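Local coordinates for protein formimidoylglutamase (Bacillus subtilis, PDB 3M1R) that hydrolyses N-formimidoyl-L-glutamate to L-glutamate and formamide in histidine degradation, using two manganese ions per subunit, at residues D[127-133]-D[287-291]; D[54-60]-D[291-295]; D[45-50]-D[95-100]; D[104-108]-D[135-139]; D[156-161]-D[169-174]. One frame throughout, in Å; residues are numbered along the deposited sequence.

The five contacts show how an arginase-type fold builds a metal site from loops at one end of its parallel sheet. Contacts 1 and 5, with centres about 13 Å apart, supply Asn130 and Asp157 to one calcium ion, which probably occupies a manganese position. Contact 2 shares Val291 with contact 1 and braces the same loop through a probable Gly128 N to Ala57 O hydrogen bond of 3.0 Å. Contact 3 reaches contact 1 where Ser50 OG lies 2.6 Å from Asp129 OD2. Contact 4, about 12 Å from contact 1 between centres, lies in a helical layer packed on the sheet, where Thr136 OG1 meets Glu287 OE1 at 2.8 Å.

Contact 1: D[127-133]-D[287-291]; sequences GGDNSIS and EIVEV. With CA (calcium ion), chain B.
The carboxylates of Glu290 and Glu287 each receive a group of the 127-133 loop. Glu290 OE1 uses its anti lone pair, away from OE2, to take the backbone N-H of Asn130 at 2.6 Å, and Glu287 OE2 takes the hydroxyl of Ser133 OG at 2.5 Å, a length probably too short to be taken literally. A third carboxylate, Asp129, works within the loop: its OD1 accepts Ser131 OG on the syn side and Ser131 N from above the plane, an Asx turn, while OD2 bonds to Ser50. Glu290 folds back toward Asn130 because its chain bends at chi2 (-68°). Val289 CG1 rests 3.9 Å from Ile132 CG1. Sheet pairing continues from Gly127 N to Ile288 O at 2.8 Å, then passes to Glu290 N and Gly128 O beyond a cis peptide at Gly127-Gly128. At Glu290, an alanine here would remove the carboxylate, and Asn130 N would probably be left with a weak bond to Asn168, letting this metal ligand shift. The Gly-Gly-Asp-Asn-Ser sequence corresponds to the Gly-Gly-Asp-His-Ser signature of arginases, and Asn130 binds calcium here at the strand ends.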
# COMPACT_ATOMS: atom_id res chain seq x y z
N GLY D 127 -23.61 5.32 8.44
CA GLY D 127 -23.50 5.57 7.01
C GLY D 127 -22.35 4.78 6.42
O GLY D 127 -21.57 4.18 7.17
N GLY D 128 -22.21 4.79 5.10
CA GLY D 128 -23.04 5.59 4.23
C GLY D 128 -22.49 6.99 4.06
O GLY D 128 -21.76 7.49 4.90
N ASP D 129 -22.84 7.64 2.95
CA ASP D 129 -22.31 8.97 2.67
C ASP D 129 -23.24 10.05 3.20
O ASP D 129 -24.27 9.75 3.79
CB ASP D 129 -22.03 9.14 1.17
CG ASP D 129 -23.30 9.16 0.35
OD1 ASP D 129 -24.38 9.49 0.90
OD2 ASP D 129 -23.22 8.83 -0.86
N ASN D 130 -22.88 11.31 2.98
CA ASN D 130 -23.62 12.39 3.61
C ASN D 130 -25.06 12.51 3.13
O ASN D 130 -25.91 13.07 3.83
CB ASN D 130 -22.87 13.74 3.49
CG ASN D 130 -23.02 14.59 4.75
OD1 ASN D 130 -22.16 15.42 5.06
ND2 ASN D 130 -24.12 14.38 5.51
N SER D 131 -25.34 11.98 1.94
CA SER D 131 -26.66 12.17 1.34
C SER D 131 -27.79 11.52 2.16
O SER D 131 -28.94 11.90 2.01
CB SER D 131 -26.69 11.62 -0.08
OG SER D 131 -26.76 10.21 -0.06
N ILE D 132 -27.46 10.55 3.01
CA ILE D 132 -28.49 9.81 3.76
C ILE D 132 -29.19 10.68 4.79
O ILE D 132 -30.27 10.34 5.26
CB ILE D 132 -27.94 8.53 4.47
CG1 ILE D 132 -27.18 8.88 5.74
CG2 ILE D 132 -27.06 7.72 3.51
CD1 ILE D 132 -26.84 7.66 6.63
N SER D 133 -28.57 11.81 5.14
CA SER D 133 -29.10 12.67 6.20
C SER D 133 -30.45 13.26 5.86
O SER D 133 -31.23 13.64 6.76
CB SER D 133 -28.11 13.78 6.56
OG SER D 133 -26.92 13.22 7.10
N GLU D 287 -26.21 9.75 13.79
CA GLU D 287 -25.73 9.11 12.58
C GLU D 287 -24.28 9.50 12.36
O GLU D 287 -23.85 10.59 12.73
CB GLU D 287 -26.58 9.52 11.38
CG GLU D 287 -26.41 10.98 11.02
CD GLU D 287 -27.36 11.42 9.91
OE1 GLU D 287 -28.23 10.62 9.50
OE2 GLU D 287 -27.24 12.58 9.45
N ILE D 288 -23.52 8.60 11.77
CA ILE D 288 -22.15 8.89 11.39
C ILE D 288 -22.00 8.71 9.89
O ILE D 288 -22.37 7.66 9.34
CB ILE D 288 -21.20 7.96 12.12
CG1 ILE D 288 -21.37 8.16 13.63
CG2 ILE D 288 -19.75 8.20 11.66
CD1 ILE D 288 -20.60 7.16 14.43
N VAL D 289 -21.51 9.74 9.23
CA VAL D 289 -21.34 9.68 7.79
C VAL D 289 -19.93 10.02 7.37
O VAL D 289 -19.12 10.54 8.15
CB VAL D 289 -22.34 10.62 7.05
CG1 VAL D 289 -23.76 10.15 7.24
CG2 VAL D 289 -22.18 12.07 7.52
N GLU D 290 -19.64 9.67 6.12
CA GLU D 290 -18.45 10.08 5.40
C GLU D 290 -17.17 9.36 5.82
O GLU D 290 -16.07 9.80 5.52
CB GLU D 290 -18.30 11.61 5.39
CG GLU D 290 -19.41 12.30 4.56
CD GLU D 290 -19.32 12.02 3.03
OE1 GLU D 290 -20.34 11.65 2.41
OE2 GLU D 290 -18.24 12.19 2.43
N VAL D 291 -17.32 8.21 6.47
CA VAL D 291 -16.17 7.33 6.65
C VAL D 291 -15.94 6.49 5.38
O VAL D 291 -16.85 5.83 4.89
CB VAL D 291 -16.37 6.41 7.85
CG1 VAL D 291 -15.23 5.40 7.97
CG2 VAL D 291 -16.49 7.25 9.11
CA CA B . -20.76 17.27 4.52
O HOH W 1 -19.62 6.41 7.45

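Contact 2: D[54-60]-D[291-295]; sequences HSGASFA and VDPTL
Asp292 and Pro293 press into the 54-60 loop, joining two connections that follow strands 39-45 and 283-289 of the arginase-type sheet, one leading to helix 60-69 and the other to helix 300-318. The hollow is the turn formed by Gly56 and the 3-10 segment 57-59. Pro293 fills it as a wedge: its CD sits 3.5 Å from Gly56 O, while CG pushes up against Ala60 N and lies 3.9 Å from Phe59 CB. In return the methyl of Ala60 is a bump whose CB packs 3.4 Å from Val291 O and against the Val291 branch. The same carbonyl oxygen lies close to Ala57 CA in a CA-H...O contact. Gly56 has no side chain, and a CB there would run into Asp292 OD1 and Thr294 CG2. Asp292 swings its carboxylate under this glycine with CG anti to N (chi1 -172°), so that OD2 receives Gly56 N from above the carboxylate plane, nearly straight at 173°. Farther out, His54 meets His54 and Phe59 of a second subunit. A water bridges His54 O and Asp292 OD2. The other oxygen, OD1, closes an Asx turn by accepting Thr294 N. From the same face of the carboxylate plane, Thr294 OG1 reaches Asp292 OD1 at 2.7 Å.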
# COMPACT_ATOMS: atom_id res chain seq x y z
N HIS D 54 -15.69 9.73 -5.91
CA HIS D 54 -15.72 8.27 -5.86
C HIS D 54 -15.61 7.84 -4.38
O HIS D 54 -14.64 8.21 -3.70
CB HIS D 54 -14.55 7.71 -6.67
CG HIS D 54 -14.33 6.25 -6.46
ND1 HIS D 54 -15.18 5.29 -6.97
CD2 HIS D 54 -13.37 5.58 -5.79
CE1 HIS D 54 -14.75 4.09 -6.62
NE2 HIS D 54 -13.66 4.24 -5.90
N SER D 55 -16.58 7.06 -3.90
CA SER D 55 -16.67 6.73 -2.46
C SER D 55 -16.87 5.25 -2.13
O SER D 55 -17.71 4.58 -2.72
CB SER D 55 -17.80 7.55 -1.81
OG SER D 55 -17.84 7.35 -0.40
N GLY D 56 -16.11 4.75 -1.15
CA GLY D 56 -16.33 3.43 -0.59
C GLY D 56 -17.08 3.46 0.74
O GLY D 56 -16.99 2.52 1.55
N ALA D 57 -17.83 4.53 0.97
CA ALA D 57 -18.58 4.66 2.23
C ALA D 57 -19.62 3.56 2.42
O ALA D 57 -20.06 3.30 3.53
CB ALA D 57 -19.26 6.02 2.32
N SER D 58 -20.01 2.89 1.34
CA SER D 58 -20.92 1.76 1.50
C SER D 58 -20.27 0.64 2.35
O SER D 58 -20.97 -0.24 2.83
CB SER D 58 -21.38 1.24 0.13
OG SER D 58 -20.26 0.87 -0.63
N PHE D 59 -18.95 0.66 2.53
CA PHE D 59 -18.29 -0.38 3.33
C PHE D 59 -18.14 -0.01 4.81
O PHE D 59 -17.79 -0.85 5.64
CB PHE D 59 -16.89 -0.68 2.77
CG PHE D 59 -16.91 -1.37 1.45
CD1 PHE D 59 -16.63 -0.66 0.30
CD2 PHE D 59 -17.20 -2.71 1.35
CE1 PHE D 59 -16.64 -1.29 -0.93
CE2 PHE D 59 -17.22 -3.35 0.13
CZ PHE D 59 -16.94 -2.63 -1.02
N ALA D 60 -18.37 1.26 5.12
CA ALA D 60 -18.18 1.78 6.47
C ALA D 60 -19.03 1.07 7.53
O ALA D 60 -18.56 0.85 8.64
CB ALA D 60 -18.44 3.28 6.50
N VAL D 291 -17.32 8.21 6.47
CA VAL D 291 -16.17 7.33 6.65
C VAL D 291 -15.94 6.49 5.38
O VAL D 291 -16.85 5.83 4.89
CB VAL D 291 -16.37 6.41 7.85
CG1 VAL D 291 -15.23 5.40 7.97
CG2 VAL D 291 -16.49 7.25 9.11
N ASP D 292 -14.71 6.50 4.86
CA ASP D 292 -14.41 5.69 3.69
C ASP D 292 -13.24 4.74 3.96
O ASP D 292 -12.07 5.10 3.87
CB ASP D 292 -14.16 6.59 2.46
CG ASP D 292 -14.02 5.79 1.15
OD1 ASP D 292 -13.85 4.55 1.20
OD2 ASP D 292 -14.09 6.42 0.06
N PRO D 293 -13.56 3.50 4.30
CA PRO D 293 -12.54 2.50 4.62
C PRO D 293 -11.51 2.31 3.50
O PRO D 293 -10.38 1.97 3.83
CB PRO D 293 -13.36 1.21 4.76
CG PRO D 293 -14.75 1.66 5.02
CD PRO D 293 -14.93 2.94 4.33
N THR D 294 -11.88 2.48 2.22
CA THR D 294 -10.92 2.26 1.12
C THR D 294 -9.91 3.40 1.05
O THR D 294 -8.90 3.30 0.36
CB THR D 294 -11.62 2.16 -0.26
OG1 THR D 294 -12.22 3.42 -0.61
CG2 THR D 294 -12.68 1.11 -0.23
N LEU D 295 -10.18 4.49 1.75
CA LEU D 295 -9.26 5.61 1.74
C LEU D 295 -8.47 5.66 3.06
O LEU D 295 -7.59 6.52 3.23
CB LEU D 295 -10.05 6.91 1.58
CG LEU D 295 -10.23 7.63 0.24
CD1 LEU D 295 -9.74 6.82 -0.97
CD2 LEU D 295 -11.67 8.05 0.10
O HOH W 2 -13.07 5.95 -2.50

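Contact 3: D[45-50]-D[95-100]; sequences VPLSKS and IHVTDI
Ile95 turns CG1 beside its own backbone N (chi1 -58°) and sends CG2 the other way, a fork that meets Pro46 with one branch and Leu47 with the other. Leu47 answers with CG anti to N (chi1 179°), which extends CD1 toward that second branch. The two loops follow strands 39-45 and 87-93, neighbours in the parallel sheet of the arginase fold. Pro46 is the centre of an inverse gamma turn just past its strand, and Asp99 is the N-cap of helix 100-117. Within the apolar part, Ile95 CG1 lies 3.6 Å from Pro46 CD, on the side of the proline ring next to N. Leu47 CD1 reaches Ile95 CG2 at 3.6 Å, the two side chains crossing at about a right angle, and touches Ile100 CG1 less closely at 4.2 Å. Val45 adds a looser contact with the end of Ile95. Beyond this core the chemistry becomes polar. Lys49 runs out extended alongside Val97, pointing the same way, and its NZ donates to Val97 O at 3.1 Å from a position tilted off the carbonyl plane. The same ammonium group also bonds to Ser51 O of a second subunit, so one lysine links this loop pair to that subunit. Ser50 directs its hydroxyl to Asp129, a residue of the metal-binding loop, leaving its methylene to the helix start. There the packing is tight, with Ser50 CB only 3.4 Å from Ile100 CD1.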
# COMPACT_ATOMS: atom_id res chain seq x y z
N VAL D 45 -26.58 1.86 6.85
CA VAL D 45 -27.11 2.47 5.62
C VAL D 45 -25.95 2.61 4.63
O VAL D 45 -25.34 3.67 4.52
CB VAL D 45 -27.69 3.87 5.88
CG1 VAL D 45 -28.30 4.47 4.59
CG2 VAL D 45 -28.72 3.83 7.01
N PRO D 46 -25.63 1.52 3.92
CA PRO D 46 -24.46 1.44 3.05
C PRO D 46 -24.65 2.11 1.68
O PRO D 46 -24.49 1.44 0.67
CB PRO D 46 -24.27 -0.08 2.85
CG PRO D 46 -25.51 -0.73 3.43
CD PRO D 46 -26.47 0.32 3.82
N LEU D 47 -25.01 3.39 1.67
CA LEU D 47 -25.16 4.13 0.42
C LEU D 47 -23.95 5.03 0.19
O LEU D 47 -23.58 5.82 1.06
CB LEU D 47 -26.44 4.98 0.46
CG LEU D 47 -26.79 5.88 -0.74
CD1 LEU D 47 -27.30 5.07 -1.91
CD2 LEU D 47 -27.83 6.89 -0.35
N SER D 48 -23.34 4.91 -0.98
CA SER D 48 -22.22 5.77 -1.30
C SER D 48 -22.16 6.16 -2.77
O SER D 48 -21.25 6.87 -3.19
CB SER D 48 -20.89 5.13 -0.87
OG SER D 48 -20.70 3.86 -1.48
N LYS D 49 -23.13 5.71 -3.56
CA LYS D 49 -23.11 6.02 -4.99
C LYS D 49 -23.64 7.43 -5.28
O LYS D 49 -23.49 7.93 -6.40
CB LYS D 49 -23.84 4.95 -5.81
CG LYS D 49 -22.92 3.83 -6.25
CD LYS D 49 -23.68 2.62 -6.79
CE LYS D 49 -22.73 1.46 -7.02
NZ LYS D 49 -23.45 0.19 -7.34
N SER D 50 -24.24 8.05 -4.28
CA SER D 50 -24.72 9.43 -4.39
C SER D 50 -23.58 10.43 -4.27
O SER D 50 -23.71 11.60 -4.66
CB SER D 50 -25.78 9.71 -3.32
OG SER D 50 -25.43 9.08 -2.11
N ILE D 95 -30.06 -1.21 -0.18
CA ILE D 95 -29.70 -0.13 -1.09
C ILE D 95 -29.77 -0.61 -2.53
O ILE D 95 -29.22 -1.66 -2.87
CB ILE D 95 -28.28 0.40 -0.79
CG1 ILE D 95 -28.17 0.89 0.65
CG2 ILE D 95 -27.90 1.51 -1.79
CD1 ILE D 95 -29.16 1.96 1.02
N HIS D 96 -30.44 0.15 -3.38
CA HIS D 96 -30.51 -0.21 -4.79
C HIS D 96 -29.15 -0.07 -5.47
O HIS D 96 -28.52 0.98 -5.41
CB HIS D 96 -31.52 0.65 -5.52
CG HIS D 96 -31.93 0.08 -6.84
ND1 HIS D 96 -33.25 -0.06 -7.20
CD2 HIS D 96 -31.20 -0.41 -7.86
CE1 HIS D 96 -33.31 -0.60 -8.41
NE2 HIS D 96 -32.08 -0.83 -8.83
N VAL D 97 -28.71 -1.14 -6.14
CA VAL D 97 -27.45 -1.09 -6.87
C VAL D 97 -27.41 0.12 -7.81
O VAL D 97 -26.40 0.82 -7.89
CB VAL D 97 -27.22 -2.37 -7.71
CG1 VAL D 97 -25.85 -2.31 -8.40
CG2 VAL D 97 -27.34 -3.62 -6.85
N THR D 98 -28.54 0.37 -8.46
CA THR D 98 -28.66 1.32 -9.57
C THR D 98 -29.22 2.71 -9.21
O THR D 98 -28.53 3.72 -9.36
CB THR D 98 -29.54 0.71 -10.68
OG1 THR D 98 -28.78 -0.25 -11.43
CG2 THR D 98 -30.08 1.80 -11.62
N ASP D 99 -30.47 2.74 -8.75
CA ASP D 99 -31.24 3.98 -8.59
C ASP D 99 -31.13 4.62 -7.20
O ASP D 99 -31.66 4.10 -6.22
CB ASP D 99 -32.71 3.72 -8.92
CG ASP D 99 -33.53 4.99 -8.99
OD1 ASP D 99 -33.16 5.98 -8.32
OD2 ASP D 99 -34.56 5.00 -9.71
N ILE D 100 -30.46 5.77 -7.13
CA ILE D 100 -30.20 6.45 -5.87
C ILE D 100 -31.48 6.94 -5.20
O ILE D 100 -31.62 6.88 -3.98
CB ILE D 100 -29.22 7.63 -6.07
CG1 ILE D 100 -28.46 7.93 -4.79
CG2 ILE D 100 -29.97 8.87 -6.48
CD1 ILE D 100 -29.04 9.10 -4.02

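Contact 4: D[104-108]-D[135-139]; sequences HHHIF and STIKA
Helices 100-117 and 133-141 are successive helices of the alpha/beta sandwich, separated along the chain by strand 121-127, and here they pack with their axes 8.8 Å apart and crossing at -31°. Ser135 is the small residue at their closest approach. Its CB sits tightly against Ile107 CG2 at 3.5 Å, and its OG reaches the edge of the His104 imidazole in the ring plane, sharing a hydrogen bond with ND1 at 3.0 Å in which either atom could be the donor. One turn on, Phe108 takes over the contact. With CG anti to the backbone N (chi1 173°), its ring swings across to the second helix, where the backbone around Ala139 meets it edge-on: Ala139 CA lies 3.6 Å from CE2. One ring face is taken by Lys138, whose side chain runs at about a right angle to that of Phe108, with CE over the ring centre. Lys138 CE stands 3.9 Å from the ring centroid in a CH-pi contact, and NZ follows at 4.4 Å, close to the ring normal, as a cation-pi pair. The amine is also hydrogen-bonded to Tyr134 OH. Thr136 hands its hydroxyl to Glu287 of strand 283-289 and offers a methyl to Ile107. The lysine charge is thus probably stabilised by aromatic electrons and a phenol together, while its methylenes cover one face of Phe108.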
# COMPACT_ATOMS: atom_id res chain seq x y z
N HIS D 104 -32.97 6.17 -1.39
CA HIS D 104 -33.44 7.13 -0.40
C HIS D 104 -34.82 6.79 0.13
O HIS D 104 -35.07 6.92 1.33
CB HIS D 104 -33.40 8.55 -0.95
CG HIS D 104 -32.06 9.20 -0.80
ND1 HIS D 104 -31.66 9.82 0.36
CD2 HIS D 104 -31.02 9.30 -1.66
CE1 HIS D 104 -30.44 10.28 0.21
NE2 HIS D 104 -30.03 9.99 -1.01
N HIS D 105 -35.72 6.34 -0.75
CA HIS D 105 -37.04 5.92 -0.29
C HIS D 105 -36.96 4.70 0.63
O HIS D 105 -37.67 4.63 1.64
CB HIS D 105 -37.97 5.65 -1.47
CG HIS D 105 -38.42 6.89 -2.18
ND1 HIS D 105 -38.04 7.19 -3.47
CD2 HIS D 105 -39.19 7.93 -1.76
CE1 HIS D 105 -38.57 8.35 -3.82
NE2 HIS D 105 -39.27 8.81 -2.81
N HIS D 106 -36.10 3.75 0.29
CA HIS D 106 -35.86 2.62 1.19
C HIS D 106 -35.55 3.16 2.58
O HIS D 106 -36.14 2.72 3.58
CB HIS D 106 -34.69 1.79 0.70
CG HIS D 106 -34.97 1.03 -0.55
ND1 HIS D 106 -36.21 1.02 -1.16
CD2 HIS D 106 -34.17 0.24 -1.31
CE1 HIS D 106 -36.16 0.27 -2.24
NE2 HIS D 106 -34.93 -0.22 -2.36
N ILE D 107 -34.63 4.11 2.64
CA ILE D 107 -34.18 4.67 3.90
C ILE D 107 -35.31 5.34 4.66
O ILE D 107 -35.52 5.07 5.84
CB ILE D 107 -33.02 5.66 3.71
CG1 ILE D 107 -31.86 4.97 2.97
CG2 ILE D 107 -32.60 6.24 5.05
CD1 ILE D 107 -30.72 5.90 2.56
N PHE D 108 -36.04 6.22 3.98
CA PHE D 108 -37.10 6.93 4.66
C PHE D 108 -38.19 5.99 5.15
O PHE D 108 -38.70 6.16 6.25
CB PHE D 108 -37.73 8.01 3.78
CG PHE D 108 -38.94 8.64 4.41
CD1 PHE D 108 -40.20 8.47 3.87
CD2 PHE D 108 -38.82 9.36 5.59
CE1 PHE D 108 -41.32 9.03 4.46
CE2 PHE D 108 -39.93 9.92 6.20
CZ PHE D 108 -41.18 9.76 5.64
N SER D 135 -32.97 11.55 4.25
CA SER D 135 -33.98 10.54 4.57
C SER D 135 -34.09 10.22 6.07
O SER D 135 -35.18 10.00 6.59
CB SER D 135 -33.76 9.26 3.74
OG SER D 135 -33.92 9.50 2.35
N THR D 136 -32.97 10.18 6.78
CA THR D 136 -32.99 9.80 8.19
C THR D 136 -33.70 10.86 9.02
O THR D 136 -34.65 10.57 9.74
CB THR D 136 -31.59 9.57 8.73
OG1 THR D 136 -30.75 10.65 8.30
CG2 THR D 136 -31.03 8.28 8.19
N ILE D 137 -33.24 12.10 8.90
CA ILE D 137 -33.84 13.24 9.58
C ILE D 137 -35.32 13.44 9.26
O ILE D 137 -36.13 13.67 10.15
CB ILE D 137 -33.05 14.52 9.30
CG1 ILE D 137 -31.66 14.41 9.94
CG2 ILE D 137 -33.77 15.72 9.85
CD1 ILE D 137 -30.73 15.54 9.60
N LYS D 138 -35.68 13.34 7.99
CA LYS D 138 -37.08 13.45 7.62
C LYS D 138 -37.94 12.42 8.37
O LYS D 138 -39.07 12.71 8.74
CB LYS D 138 -37.23 13.26 6.11
CG LYS D 138 -38.64 13.31 5.55
CD LYS D 138 -38.56 13.36 4.02
CE LYS D 138 -39.72 12.64 3.34
NZ LYS D 138 -39.33 12.21 1.95
N ALA D 139 -37.41 11.22 8.57
CA ALA D 139 -38.14 10.18 9.29
C ALA D 139 -38.26 10.56 10.74
O ALA D 139 -39.33 10.44 11.33
CB ALA D 139 -37.43 8.85 9.15

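Contact 5: D[156-161]-D[169-174]; sequences HDVRNT and GTPFRR. With CA (calcium ion), chain B.
Val158 O receives Arg173 NH2 at 2.7 Å, the shortest hydrogen bond between these segments and an almost straight one: the N-H...O angle is 164° and the oxygen lies in the guanidinium plane. Arg173 gets there fully extended, CG anti to the backbone N (chi1 -166°), so its methylenes lie along the carbonyls of Val158 and Arg159 before the head group arrives. The guanidinium also forms a cation-pi pair with Tyr203, which helps fix its position. A leucine in its place would remove the donor, and Val158 O would probably be left without its mate and the 156-161 loop freer to move. Two backbone bonds complete the clasp. Arg159 N donates to Gly169 O at 2.8 Å, from above the carbonyl plane, and Phe172 N donates to Asp157 O at 3.2 Å. Gly169 accepts the close approach of Arg159 because it lacks a CB, which would collide with Arg159 CD. The far end of that arginine forms a salt bridge with Asp19 of a third subunit. Phe172 CD1, at the ring edge, lies 3.8 Å from Asp157 CB, next to the metal. Asp157 chelates the calcium ion with both carboxylate oxygens, OD2 at 2.5 Å, and shares it with Asn130, Asp153 and Asp245. Together with Asp153 and His155 it belongs to an Asp-Ala-His-His-Asp stretch, this protein's version of the Asp-Ala-His-X-Asp motif of the arginase family's two-metal site.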
# COMPACT_ATOMS: atom_id res chain seq x y z
N HIS D 156 -21.23 23.19 4.76
CA HIS D 156 -22.63 23.55 4.98
C HIS D 156 -23.57 22.46 4.49
O HIS D 156 -24.61 22.21 5.12
CB HIS D 156 -22.97 24.87 4.27
CG HIS D 156 -22.29 26.07 4.86
ND1 HIS D 156 -22.53 26.49 6.15
CD2 HIS D 156 -21.40 26.94 4.34
CE1 HIS D 156 -21.80 27.56 6.40
NE2 HIS D 156 -21.10 27.86 5.31
N ASP D 157 -23.20 21.81 3.39
CA ASP D 157 -24.02 20.78 2.76
C ASP D 157 -25.38 21.27 2.32
O ASP D 157 -26.38 20.58 2.51
CB ASP D 157 -24.23 19.58 3.66
CG ASP D 157 -23.08 18.61 3.60
OD1 ASP D 157 -22.08 18.91 2.91
OD2 ASP D 157 -23.19 17.54 4.24
N VAL D 158 -25.41 22.46 1.72
CA VAL D 158 -26.62 23.00 1.16
C VAL D 158 -26.50 23.15 -0.37
O VAL D 158 -27.03 24.11 -0.94
CB VAL D 158 -26.95 24.36 1.80
CG1 VAL D 158 -27.40 24.16 3.27
CG2 VAL D 158 -25.76 25.30 1.71
N ARG D 159 -25.80 22.21 -1.01
CA ARG D 159 -25.56 22.27 -2.45
C ARG D 159 -26.84 22.26 -3.28
O ARG D 159 -27.82 21.62 -2.89
CB ARG D 159 -24.66 21.11 -2.91
CG ARG D 159 -23.17 21.42 -2.91
CD ARG D 159 -22.38 20.23 -3.45
NE ARG D 159 -20.93 20.43 -3.35
CZ ARG D 159 -20.15 20.81 -4.35
NH1 ARG D 159 -18.84 20.97 -4.16
NH2 ARG D 159 -20.66 21.02 -5.56
N ASN D 160 -26.83 22.95 -4.42
CA ASN D 160 -28.00 22.93 -5.31
C ASN D 160 -28.23 21.51 -5.83
O ASN D 160 -27.28 20.74 -6.00
CB ASN D 160 -27.84 23.93 -6.47
CG ASN D 160 -26.82 23.48 -7.51
OD1 ASN D 160 -27.08 22.56 -8.30
ND2 ASN D 160 -25.66 24.13 -7.53
N THR D 161 -29.49 21.17 -6.10
CA THR D 161 -29.87 19.78 -6.35
C THR D 161 -29.87 19.32 -7.83
O THR D 161 -29.87 18.11 -8.11
CB THR D 161 -31.25 19.46 -5.70
OG1 THR D 161 -31.47 18.04 -5.66
CG2 THR D 161 -32.39 20.14 -6.46
N GLY D 169 -23.69 16.50 -1.25
CA GLY D 169 -23.73 17.79 -0.58
C GLY D 169 -25.08 18.46 -0.47
O GLY D 169 -25.16 19.62 -0.08
N THR D 170 -26.16 17.74 -0.79
CA THR D 170 -27.46 18.39 -0.87
C THR D 170 -28.43 18.18 0.31
O THR D 170 -29.49 18.80 0.33
CB THR D 170 -28.22 18.00 -2.15
OG1 THR D 170 -28.64 16.62 -2.06
CG2 THR D 170 -27.35 18.18 -3.38
N PRO D 171 -28.06 17.33 1.29
CA PRO D 171 -29.11 16.90 2.22
C PRO D 171 -29.81 18.08 2.89
O PRO D 171 -31.03 18.09 2.99
CB PRO D 171 -28.35 16.12 3.30
CG PRO D 171 -26.97 15.98 2.81
CD PRO D 171 -26.72 17.04 1.81
N PHE D 172 -29.03 19.05 3.34
CA PHE D 172 -29.61 20.12 4.15
C PHE D 172 -30.35 21.18 3.35
O PHE D 172 -31.26 21.83 3.89
CB PHE D 172 -28.57 20.72 5.10
CG PHE D 172 -28.19 19.80 6.19
CD1 PHE D 172 -27.05 19.02 6.09
CD2 PHE D 172 -29.01 19.65 7.30
CE1 PHE D 172 -26.73 18.14 7.10
CE2 PHE D 172 -28.68 18.78 8.30
CZ PHE D 172 -27.56 18.03 8.20
N ARG D 173 -30.00 21.35 2.09
CA ARG D 173 -30.80 22.20 1.21
C ARG D 173 -32.18 21.56 1.02
O ARG D 173 -33.20 22.24 1.05
CB ARG D 173 -30.12 22.41 -0.14
CG ARG D 173 -30.72 23.55 -0.97
CD ARG D 173 -29.87 23.86 -2.21
NE ARG D 173 -30.24 25.15 -2.79
CZ ARG D 173 -29.46 26.23 -2.76
NH1 ARG D 173 -29.88 27.36 -3.31
NH2 ARG D 173 -28.26 26.17 -2.20
N ARG D 174 -32.19 20.25 0.81
CA ARG D 174 -33.43 19.52 0.66
C ARG D 174 -34.27 19.65 1.93
O ARG D 174 -35.46 19.92 1.85
CB ARG D 174 -33.17 18.05 0.33
CG ARG D 174 -33.11 17.77 -1.17
CD ARG D 174 -32.96 16.28 -1.46
NE ARG D 174 -33.42 15.96 -2.81
CZ ARG D 174 -34.68 15.71 -3.12
NH1 ARG D 174 -35.62 15.73 -2.19
NH2 ARG D 174 -35.01 15.42 -4.38
CA CA B . -20.76 17.27 4.52